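Local coordinates for protein diheme cytochrome C NAPB (Haemophilus influenzae, PDB 1JNI) that probably passes electrons through two stacked c-type hemes to the catalytic subunit of the periplasmic nitrate reductase, at residues N53-L58 with R93-L98. Residues are numbered along the deposited sequence; the frame is centred on the assembly and turned at random.
With HEC (heme c), chain B.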
loop_
_atom_site.group_PDB
_atom_site.type_symbol
_atom_site.label_atom_id
_atom_site.label_comp_id
_atom_site.label_asym_id
_atom_site.label_seq_id
_atom_site.Cartn_x
_atom_site.Cartn_y
_atom_site.Cartn_z
ATOM N N ASN A 53 -8.811 7.857 -8.016
ATOM C CA ASN A 53 -7.754 8.795 -8.295
ATOM C C ASN A 53 -6.944 9.264 -7.085
ATOM O O ASN A 53 -6.092 10.132 -7.267
ATOM C CB ASN A 53 -8.344 10.043 -8.975
ATOM C CG ASN A 53 -8.957 9.774 -10.329
ATOM O OD1 ASN A 53 -8.269 9.346 -11.251
ATOM N ND2 ASN A 53 -10.250 10.013 -10.523
ATOM N N VAL A 54 -7.223 8.732 -5.903
ATOM C CA VAL A 54 -6.570 9.125 -4.649
ATOM C C VAL A 54 -6.134 7.898 -3.875
ATOM O O VAL A 54 -7.016 7.038 -3.651
ATOM C CB VAL A 54 -7.496 9.978 -3.759
ATOM C CG1 VAL A 54 -6.885 10.270 -2.411
ATOM C CG2 VAL A 54 -7.805 11.299 -4.418
ATOM N N ASN A 55 -4.856 7.808 -3.504
ATOM C CA ASN A 55 -4.447 6.692 -2.586
ATOM C C ASN A 55 -3.484 7.271 -1.539
ATOM O O ASN A 55 -2.306 7.389 -1.759
ATOM C CB ASN A 55 -3.815 5.523 -3.302
ATOM C CG ASN A 55 -3.647 4.315 -2.409
ATOM O OD1 ASN A 55 -3.256 4.486 -1.242
ATOM N ND2 ASN A 55 -3.945 3.118 -2.917
ATOM N N GLN A 56 -4.014 7.644 -0.391
ATOM C CA GLN A 56 -3.204 8.355 0.593
ATOM C C GLN A 56 -2.261 7.409 1.327
ATOM O O GLN A 56 -1.223 7.850 1.856
ATOM C CB GLN A 56 -4.110 9.167 1.513
ATOM C CG GLN A 56 -4.831 10.333 0.833
ATOM C CD GLN A 56 -5.567 11.147 1.875
ATOM O OE1 GLN A 56 -6.470 10.718 2.578
ATOM N NE2 GLN A 56 -5.152 12.400 2.046
ATOM N N CYS A 57 -2.481 6.099 1.294
ATOM C CA CYS A 57 -1.515 5.167 1.842
ATOM C C CYS A 57 -0.125 5.274 1.152
ATOM O O CYS A 57 0.923 5.116 1.788
ATOM C CB CYS A 57 -1.999 3.734 1.727
ATOM S SG CYS A 57 -3.681 3.408 2.297
ATOM N N LEU A 58 -0.151 5.579 -0.158
ATOM C CA LEU A 58 1.078 5.635 -0.909
ATOM C C LEU A 58 1.882 6.899 -0.626
ATOM O O LEU A 58 3.024 7.002 -1.065
ATOM C CB LEU A 58 0.721 5.476 -2.400
ATOM C CG LEU A 58 0.225 4.041 -2.774
ATOM C CD1 LEU A 58 -0.215 4.044 -4.232
ATOM C CD2 LEU A 58 1.269 2.977 -2.553
ATOM N N ARG A 93 -1.004 -3.102 -8.695
ATOM C CA ARG A 93 -2.203 -3.902 -8.956
ATOM C C ARG A 93 -2.954 -4.228 -7.673
ATOM O O ARG A 93 -4.171 -4.423 -7.646
ATOM C CB ARG A 93 -1.889 -5.238 -9.658
ATOM N N ARG A 94 -2.216 -4.322 -6.577
ATOM C CA ARG A 94 -2.838 -4.431 -5.234
ATOM C C ARG A 94 -3.022 -2.979 -4.745
ATOM O O ARG A 94 -2.075 -2.482 -4.132
ATOM C CB ARG A 94 -1.998 -5.234 -4.268
ATOM C CG ARG A 94 -1.887 -6.723 -4.514
ATOM C CD ARG A 94 -1.151 -7.462 -3.416
ATOM N NE ARG A 94 -0.877 -8.872 -3.739
ATOM C CZ ARG A 94 -0.039 -9.639 -3.022
ATOM N NH1 ARG A 94 0.595 -9.150 -1.947
ATOM N NH2 ARG A 94 0.167 -10.881 -3.384
ATOM N N TYR A 95 -4.139 -2.351 -5.081
ATOM C CA TYR A 95 -4.364 -0.918 -4.959
ATOM C C TYR A 95 -5.299 -0.544 -3.820
ATOM O O TYR A 95 -5.014 0.369 -3.068
ATOM C CB TYR A 95 -4.910 -0.346 -6.280
ATOM C CG TYR A 95 -5.160 1.134 -6.280
ATOM C CD1 TYR A 95 -4.167 2.038 -6.594
ATOM C CD2 TYR A 95 -6.408 1.666 -5.969
ATOM C CE1 TYR A 95 -4.445 3.399 -6.580
ATOM C CE2 TYR A 95 -6.700 3.011 -5.954
ATOM C CZ TYR A 95 -5.688 3.889 -6.279
ATOM O OH TYR A 95 -5.932 5.259 -6.268
ATOM N N PHE A 96 -6.423 -1.264 -3.734
ATOM C CA PHE A 96 -7.389 -0.957 -2.686
ATOM C C PHE A 96 -6.941 -1.654 -1.409
ATOM O O PHE A 96 -7.473 -2.723 -1.081
ATOM C CB PHE A 96 -8.817 -1.309 -3.103
ATOM C CG PHE A 96 -9.311 -0.403 -4.227
ATOM C CD1 PHE A 96 -9.444 -0.878 -5.508
ATOM C CD2 PHE A 96 -9.654 0.917 -3.967
ATOM C CE1 PHE A 96 -9.930 -0.108 -6.536
ATOM C CE2 PHE A 96 -10.126 1.711 -5.008
ATOM C CZ PHE A 96 -10.247 1.202 -6.282
ATOM N N CYS A 97 -5.993 -1.077 -0.692
ATOM C CA CYS A 97 -5.271 -1.563 0.477
ATOM C C CYS A 97 -6.147 -2.172 1.575
ATOM O O CYS A 97 -5.824 -3.226 2.143
ATOM C CB CYS A 97 -4.388 -0.480 1.139
ATOM S SG CYS A 97 -3.528 0.624 -0.040
ATOM N N LEU A 98 -7.252 -1.515 1.923
ATOM C CA LEU A 98 -8.112 -1.959 3.046
ATOM C C LEU A 98 -9.080 -3.057 2.679
ATOM O O LEU A 98 -9.895 -3.536 3.510
ATOM C CB LEU A 98 -8.789 -0.727 3.680
ATOM C CG LEU A 98 -7.879 0.318 4.336
ATOM C CD1 LEU A 98 -8.649 1.437 5.011
ATOM C CD2 LEU A 98 -6.931 -0.283 5.385
HETATM FE FE HEC B . -0.333 -5.293 1.138
HETATM C CHA HEC B . 2.234 -7.014 2.581
HETATM C CHB HEC B . 0.966 -2.347 2.226
HETATM C CHC HEC B . -2.614 -3.568 -0.791
HETATM C CHD HEC B . -1.963 -8.214 0.469
HETATM N NA HEC B . 1.220 -4.784 2.228
HETATM C C1A HEC B . 2.232 -5.629 2.682
HETATM C C2A HEC B . 3.290 -4.876 3.381
HETATM C C3A HEC B . 2.891 -3.565 3.313
HETATM C C4A HEC B . 1.619 -3.543 2.599
HETATM C CMA HEC B . 3.628 -2.320 3.805
HETATM C CAA HEC B . 4.623 -5.443 3.909
HETATM C CBA HEC B . 5.779 -5.365 2.873
HETATM C CGA HEC B . 5.386 -6.197 1.680
HETATM O O1A HEC B . 5.484 -7.440 1.798
HETATM O O2A HEC B . 4.934 -5.691 0.597
HETATM N NB HEC B . -0.734 -3.386 0.804
HETATM C C1B HEC B . -0.135 -2.297 1.394
HETATM C C2B HEC B . -0.671 -1.032 0.858
HETATM C C3B HEC B . -1.599 -1.379 -0.098
HETATM C C4B HEC B . -1.617 -2.848 -0.111
HETATM C CMB HEC B . -0.259 0.378 1.344
HETATM C CAB HEC B . -2.297 -0.520 -0.993
HETATM C CBB HEC B . -1.488 0.379 -1.875
HETATM N NC HEC B . -1.967 -5.799 0.088
HETATM C C1C HEC B . -2.781 -4.954 -0.656
HETATM C C2C HEC B . -3.947 -5.667 -1.148
HETATM C C3C HEC B . -3.807 -6.950 -0.750
HETATM C C4C HEC B . -2.521 -7.047 -0.058
HETATM C CMC HEC B . -5.133 -5.005 -1.881
HETATM C CAC HEC B . -4.683 -8.057 -0.936
HETATM C CBC HEC B . -4.904 -8.514 -2.327
HETATM N ND HEC B . 0.029 -7.210 1.462
HETATM C C1D HEC B . -0.722 -8.312 1.079
HETATM C C2D HEC B . -0.065 -9.525 1.475
HETATM C C3D HEC B . 1.110 -9.192 2.074
HETATM C C4D HEC B . 1.146 -7.741 2.065
HETATM C CMD HEC B . -0.593 -10.950 1.305
HETATM C CAD HEC B . 2.144 -10.233 2.550
HETATM C CBD HEC B . 3.450 -10.248 1.836
HETATM C CGD HEC B . 3.487 -9.878 0.370
HETATM O O1D HEC B . 4.229 -8.939 0.047
HETATM O O2D HEC B . 2.801 -10.494 -0.444
#
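At the buried end of this contact two heme-bearing cysteines meet, C57 SG lying 3.6 Å from C97 SG. C97 SG is bonded covalently to CAB of one heme c, while C57 SG is linked to CAB of the second heme; C57 CB also rests against methyl CMB of the first. Next to the sulfurs, the amide of N55 stands nearly upright on the Y95 ring, their planes 87° apart, with ND2 3.7 Å above the ring centre. A chi1 of -169°, which sets N55 CG anti to N, swings the amide across to Y95. Its OD1 accepts weak bonds from the backbone N of C57 and of L58, capping the start of helix 58-61. N55 ND2 also lies 3.0 Å from Y95 O. Packing thins toward N53 and V54, which turn their side chains away; here the Y95 hydroxyl approaches V54 O at 3.3 Å, but its hydrogen bond is to T51 O. R94 runs extended over the porphyrin of the C97-linked heme, and R94 NH1 donates to its propionate O2D (3.0 Å, 164°). C57 and C97 each open a CXXCH heme-binding motif, and their proximity joins the two attachment sites of the stacked-heme NapB fold.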